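Local coordinates for AmbC (Sorangium cellulosum, PDB 5O15), which carries out both dehydration and cyclisation of a polyketide intermediate during ambruticin biosynthesis, as a bifunctional dehydratase-cyclase domain with a double hotdog fold, at residues T62-L67 against A130-V135; V101-L106 against G110-A115. All blocks are in the same frame, centred on the assembly; numbering follows the deposited sequence.

Contact 1: T62-L67 against A130-V135; sequences TAFVEL and AHARGV
Phe-64 of helix 61-75, the long helix that the hotdog sheet wraps, packs against His-131 and Ala-132 of strand 129-137. The tip of the phenyl ring does most of the touching: CE1 of Phe-64 lies 3.5 Å from CB of His-131, and CZ is almost as near that same methylene. The two rings are nearly parallel, 11° between planes, yet slid so far apart, with centroids separated by 5.5 Å, that they barely overlap. With chi1 at -58°, CG of Phe-64 stands anti to its carbonyl carbon, which brings the ring up against CB of His-131 and leaves CB of Phe-64 to meet the methyl of Ala-132, 4.1 Å from CB to CB. A classic beta bulge, in which His-131 and Ala-132 both face Val-116 of strand 112-120, is consistent with both side chains starting out toward the helix; Val-116 also packs against Phe-64. The contact is buried and apolar at its centre, while the imidazole nitrogens of His-131 find partners beyond it: NE2 is hydrogen-bonded to OG of Ser-118 and ND1 to O of Ala-87, which together fix the rotation of the ring.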
loop_
_atom_site.group_PDB
_atom_site.type_symbol
_atom_site.label_atom_id
_atom_site.label_comp_id
_atom_site.label_asym_id
_atom_site.label_seq_id
_atom_site.Cartn_x
_atom_site.Cartn_y
_atom_site.Cartn_z
ATOM N N THR A 62 -1.444 1.967 1.329
ATOM C CA THR A 62 -0.244 1.687 0.548
ATOM C C THR A 62 0.580 2.934 0.282
ATOM O O THR A 62 1.771 2.818 -0.024
ATOM C CB THR A 62 -0.609 1.038 -0.784
ATOM O OG1 THR A 62 -1.525 1.903 -1.448
ATOM C CG2 THR A 62 -1.225 -0.343 -0.608
ATOM N N ALA A 63 -0.012 4.120 0.401
ATOM C CA ALA A 63 0.790 5.332 0.304
ATOM C C ALA A 63 1.712 5.504 1.516
ATOM O O ALA A 63 2.820 6.040 1.378
ATOM C CB ALA A 63 -0.089 6.561 0.189
ATOM N N PHE A 64 1.300 5.034 2.700
ATOM C CA PHE A 64 2.190 5.071 3.862
ATOM C C PHE A 64 3.323 4.085 3.671
ATOM O O PHE A 64 4.456 4.367 4.049
ATOM C CB PHE A 64 1.418 4.776 5.150
ATOM C CG PHE A 64 0.295 5.704 5.413
ATOM C CD1 PHE A 64 0.450 7.074 5.359
ATOM C CD2 PHE A 64 -0.959 5.195 5.688
ATOM C CE1 PHE A 64 -0.656 7.913 5.619
ATOM C CE2 PHE A 64 -2.028 6.011 5.953
ATOM C CZ PHE A 64 -1.900 7.348 5.861
ATOM N N VAL A 65 3.048 2.939 3.037
ATOM C CA VAL A 65 4.107 2.008 2.690
ATOM C C VAL A 65 5.111 2.658 1.750
ATOM O O VAL A 65 6.328 2.549 1.938
ATOM C CB VAL A 65 3.520 0.705 2.134
ATOM C CG1 VAL A 65 4.613 -0.224 1.696
ATOM C CG2 VAL A 65 2.618 0.029 3.165
ATOM N N GLU A 66 4.615 3.326 0.705
ATOM C CA GLU A 66 5.475 4.022 -0.241
ATOM C C GLU A 66 6.337 5.065 0.466
ATOM O O GLU A 66 7.536 5.177 0.184
ATOM C CB GLU A 66 4.612 4.657 -1.341
ATOM C CG GLU A 66 5.303 5.706 -2.184
ATOM C CD GLU A 66 6.439 5.189 -3.065
ATOM O OE1 GLU A 66 6.751 3.981 -3.055
ATOM O OE2 GLU A 66 7.071 6.034 -3.743
ATOM N N LEU A 67 5.742 5.849 1.365
ATOM C CA LEU A 67 6.524 6.858 2.066
ATOM C C LEU A 67 7.589 6.214 2.946
ATOM O O LEU A 67 8.720 6.709 3.020
ATOM C CB LEU A 67 5.586 7.772 2.865
ATOM C CG LEU A 67 4.742 8.717 1.982
ATOM C CD1 LEU A 67 3.607 9.320 2.768
ATOM C CD2 LEU A 67 5.623 9.779 1.349
ATOM N N ALA A 130 -0.224 11.842 13.401
ATOM C CA ALA A 130 0.530 10.632 13.093
ATOM C C ALA A 130 -0.374 9.650 12.358
ATOM O O ALA A 130 -1.484 9.356 12.805
ATOM C CB ALA A 130 1.009 9.973 14.374
ATOM N N HIS A 131 0.082 9.159 11.217
ATOM C CA HIS A 131 -0.674 8.169 10.481
ATOM C C HIS A 131 -0.103 6.774 10.581
ATOM O O HIS A 131 -0.881 5.814 10.563
ATOM C CB HIS A 131 -0.768 8.582 9.010
ATOM C CG HIS A 131 -1.444 9.892 8.816
ATOM N ND1 HIS A 131 -2.781 10.072 9.074
ATOM C CD2 HIS A 131 -0.961 11.108 8.470
ATOM C CE1 HIS A 131 -3.100 11.343 8.880
ATOM N NE2 HIS A 131 -2.013 11.992 8.500
ATOM N N ALA A 132 1.220 6.632 10.697
ATOM C CA ALA A 132 1.857 5.331 10.602
ATOM C C ALA A 132 3.158 5.410 11.378
ATOM O O ALA A 132 3.775 6.467 11.480
ATOM C CB ALA A 132 2.153 4.909 9.156
ATOM N N ARG A 133 3.556 4.280 11.935
ATOM C CA ARG A 133 4.813 4.138 12.631
ATOM C C ARG A 133 5.388 2.787 12.329
ATOM O O ARG A 133 4.673 1.874 11.949
ATOM C CB ARG A 133 4.603 4.197 14.156
ATOM C CG ARG A 133 4.082 5.490 14.670
ATOM C CD ARG A 133 3.967 5.513 16.200
ATOM N NE ARG A 133 3.495 6.841 16.605
ATOM C CZ ARG A 133 4.288 7.905 16.705
ATOM N NH1 ARG A 133 5.594 7.782 16.489
ATOM N NH2 ARG A 133 3.778 9.076 17.056
ATOM N N GLY A 134 6.677 2.634 12.529
ATOM C CA GLY A 134 7.236 1.325 12.331
ATOM C C GLY A 134 8.725 1.315 12.501
ATOM O O GLY A 134 9.307 2.163 13.190
ATOM N N VAL A 135 9.359 0.350 11.854
ATOM C CA VAL A 135 10.787 0.129 11.953
ATOM C C VAL A 135 11.313 -0.199 10.562
ATOM O O VAL A 135 10.685 -0.988 9.828
ATOM C CB VAL A 135 11.094 -1.024 12.929
ATOM C CG1 VAL A 135 12.576 -1.296 12.993
ATOM C CG2 VAL A 135 10.503 -0.752 14.297
#

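Contact 2: V101-L106 against G110-A115; sequences VTVEAL and GRRGFA
The guanidinium of Arg-112 meets the backbone of 101-106 on one face and at its edge. Over that face stands N of Leu-106, offset toward the rim and 3.5 Å from NH1 of Arg-112. At the edge, near the guanidinium plane, NH1 of Arg-112 gives a hydrogen bond of 2.9 Å to O of Glu-104. The Arg-112 side chain, extended from CG to NE, passes the oxygen of Glu-104, which CG and CD both approach; CD of Arg-112 also meets CG1 of Val-103 at 3.6 Å, the two side chains crossing at about a right angle. CB of Leu-106 lies close to the guanidinium carbon, while its CD1 reaches back to the carbonyl carbon of Gly-110. OD1 of Asp-32 forms a salt bridge with NH1 of Arg-112, and OD2 takes a hydrogen bond from N of Leu-106, tying both to one carboxylate. Without the guanidinium, as with an alanine at this position, O of Glu-104 would probably lose its side-chain donor and Asp-32 this charged partner. Farther along, the segments belong to the antiparallel hairpin of strands 96-103 and 112-120. Thr-102 and Ala-115 are a hydrogen-bonded pair, N of Thr-102 lying 2.9 Å from O of Ala-115 and N of Ala-115 returning 3.0 Å to O of Thr-102. Val-103 and Phe-114 follow as a non-hydrogen-bonded pair, and N of Glu-104 then bonds to O of Gly-113 at a straight 168°. In one of its two conformers, OG1 of Thr-102 lies beside CB of Ala-115 and is hydrogen-bonded to NE2 of His-117. Strand 34-41 flanks one arm of the hairpin and strand 129-137 the other, while Val-101, Val-103, Arg-112 and Phe-114 pack on helix 61-75.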
loop_
_atom_site.group_PDB
_atom_site.type_symbol
_atom_site.label_atom_id
_atom_site.label_comp_id
_atom_site.label_asym_id
_atom_site.label_seq_id
_atom_site.Cartn_x
_atom_site.Cartn_y
_atom_site.Cartn_z
ATOM N N VAL A 101 8.153 12.675 7.413
ATOM C CA VAL A 101 8.587 11.360 7.840
ATOM C C VAL A 101 9.760 11.566 8.778
ATOM O O VAL A 101 10.762 12.178 8.404
ATOM C CB VAL A 101 8.988 10.458 6.675
ATOM C CG1 VAL A 101 9.312 9.108 7.208
ATOM C CG2 VAL A 101 7.827 10.372 5.627
ATOM N N THR A 102 9.623 11.068 9.995
ATOM C CA THR A 102 10.684 11.141 10.999
ATOM C C THR A 102 11.372 9.785 11.034
ATOM O O THR A 102 10.722 8.737 11.010
ATOM C CB THR A 102 10.121 11.587 12.375
ATOM O OG1 THR A 102 9.096 10.731 12.828
ATOM C CG2 THR A 102 9.538 12.949 12.316
ATOM N N VAL A 103 12.710 9.796 11.102
ATOM C CA VAL A 103 13.481 8.571 11.185
ATOM C C VAL A 103 14.424 8.702 12.368
ATOM O O VAL A 103 15.167 9.698 12.469
ATOM C CB VAL A 103 14.260 8.274 9.888
ATOM C CG1 VAL A 103 14.926 6.889 9.989
ATOM C CG2 VAL A 103 13.334 8.297 8.657
ATOM N N GLU A 104 14.456 7.677 13.202
ATOM C CA GLU A 104 15.198 7.664 14.450
ATOM C C GLU A 104 16.549 6.997 14.242
ATOM O O GLU A 104 16.950 6.588 13.149
ATOM C CB GLU A 104 14.379 6.936 15.516
ATOM C CG GLU A 104 12.987 7.500 15.769
ATOM C CD GLU A 104 13.019 8.975 16.060
ATOM O OE1 GLU A 104 13.846 9.380 16.892
ATOM O OE2 GLU A 104 12.238 9.750 15.456
ATOM N N ALA A 105 17.299 6.931 15.349
ATOM C CA ALA A 105 18.680 6.450 15.301
ATOM C C ALA A 105 18.792 4.960 14.975
ATOM O O ALA A 105 17.949 4.152 15.351
ATOM C CB ALA A 105 19.366 6.695 16.648
ATOM N N LEU A 106 19.878 4.615 14.292
ATOM C CA LEU A 106 20.199 3.224 14.010
ATOM C C LEU A 106 20.590 2.523 15.293
ATOM O O LEU A 106 21.516 2.963 15.988
ATOM C CB LEU A 106 21.363 3.174 13.027
ATOM C CG LEU A 106 21.670 1.791 12.464
ATOM C CD1 LEU A 106 20.619 1.338 11.439
ATOM C CD2 LEU A 106 23.037 1.776 11.828
ATOM N N GLY A 110 20.721 -2.822 13.775
ATOM C CA GLY A 110 20.638 -2.332 12.418
ATOM C C GLY A 110 19.252 -1.871 12.009
ATOM O O GLY A 110 18.906 -1.932 10.819
ATOM N N ARG A 111 18.449 -1.386 12.959
ATOM C CA ARG A 111 17.075 -0.985 12.691
ATOM C C ARG A 111 16.857 0.446 13.131
ATOM O O ARG A 111 17.558 0.929 14.053
ATOM C CB ARG A 111 16.133 -1.901 13.438
ATOM C CG ARG A 111 16.239 -3.313 12.925
ATOM C CD ARG A 111 15.800 -4.355 13.955
ATOM N NE ARG A 111 14.362 -4.335 14.183
ATOM C CZ ARG A 111 13.468 -4.904 13.374
ATOM N NH1 ARG A 111 13.869 -5.499 12.261
ATOM N NH2 ARG A 111 12.170 -4.871 13.662
ATOM N N ARG A 112 15.931 1.142 12.481
ATOM C CA ARG A 112 15.563 2.517 12.798
ATOM C C ARG A 112 14.057 2.643 12.945
ATOM O O ARG A 112 13.304 2.245 12.027
ATOM C CB ARG A 112 15.992 3.520 11.736
ATOM C CG ARG A 112 17.491 3.677 11.516
ATOM C CD ARG A 112 17.748 4.660 10.428
ATOM N NE ARG A 112 19.139 4.899 10.117
ATOM C CZ ARG A 112 19.860 5.878 10.643
ATOM N NH1 ARG A 112 19.310 6.706 11.522
ATOM N NH2 ARG A 112 21.128 6.035 10.280
ATOM N N GLY A 113 13.573 3.234 14.025
ATOM C CA GLY A 113 12.164 3.586 14.072
ATOM C C GLY A 113 11.839 4.712 13.115
ATOM O O GLY A 113 12.688 5.490 12.697
ATOM N N PHE A 114 10.565 4.783 12.709
ATOM C CA PHE A 114 10.119 5.885 11.872
ATOM C C PHE A 114 8.658 6.183 12.171
ATOM O O PHE A 114 7.950 5.359 12.743
ATOM C CB PHE A 114 10.310 5.589 10.370
ATOM C CG PHE A 114 9.320 4.605 9.834
ATOM C CD1 PHE A 114 9.563 3.256 9.869
ATOM C CD2 PHE A 114 8.110 5.057 9.324
ATOM C CE1 PHE A 114 8.632 2.354 9.400
ATOM C CE2 PHE A 114 7.143 4.136 8.816
ATOM C CZ PHE A 114 7.415 2.820 8.890
ATOM N N ALA A 115 8.201 7.341 11.731
ATOM C CA ALA A 115 6.786 7.697 11.789
ATOM C C ALA A 115 6.450 8.554 10.576
ATOM O O ALA A 115 7.320 9.233 10.036
ATOM C CB ALA A 115 6.395 8.429 13.075
#

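How the contacts relate
Strand 112-120 belongs to the hairpin of contact 2 and is the sheet neighbour of strand 129-137 from contact 1. The two centres are about 12 Å apart, and along the chain contact 2 is nested inside the loop that contact 1 closes. They touch directly: N of Phe-114 and O of Gly-134 are 2.9 Å apart, a probable hydrogen bond, and CG1 of Val-135 packs on CB of Arg-111 at 3.6 Å. Helix 61-75 supplies Phe-64 to contact 1, and farther along its Ala-68, Ala-71 and Val-75 touch side chains of contact 2. Contact 1 lies deeper: its centre is about 9 Å from the centre of the chain, against about 20 Å for the centre of contact 2.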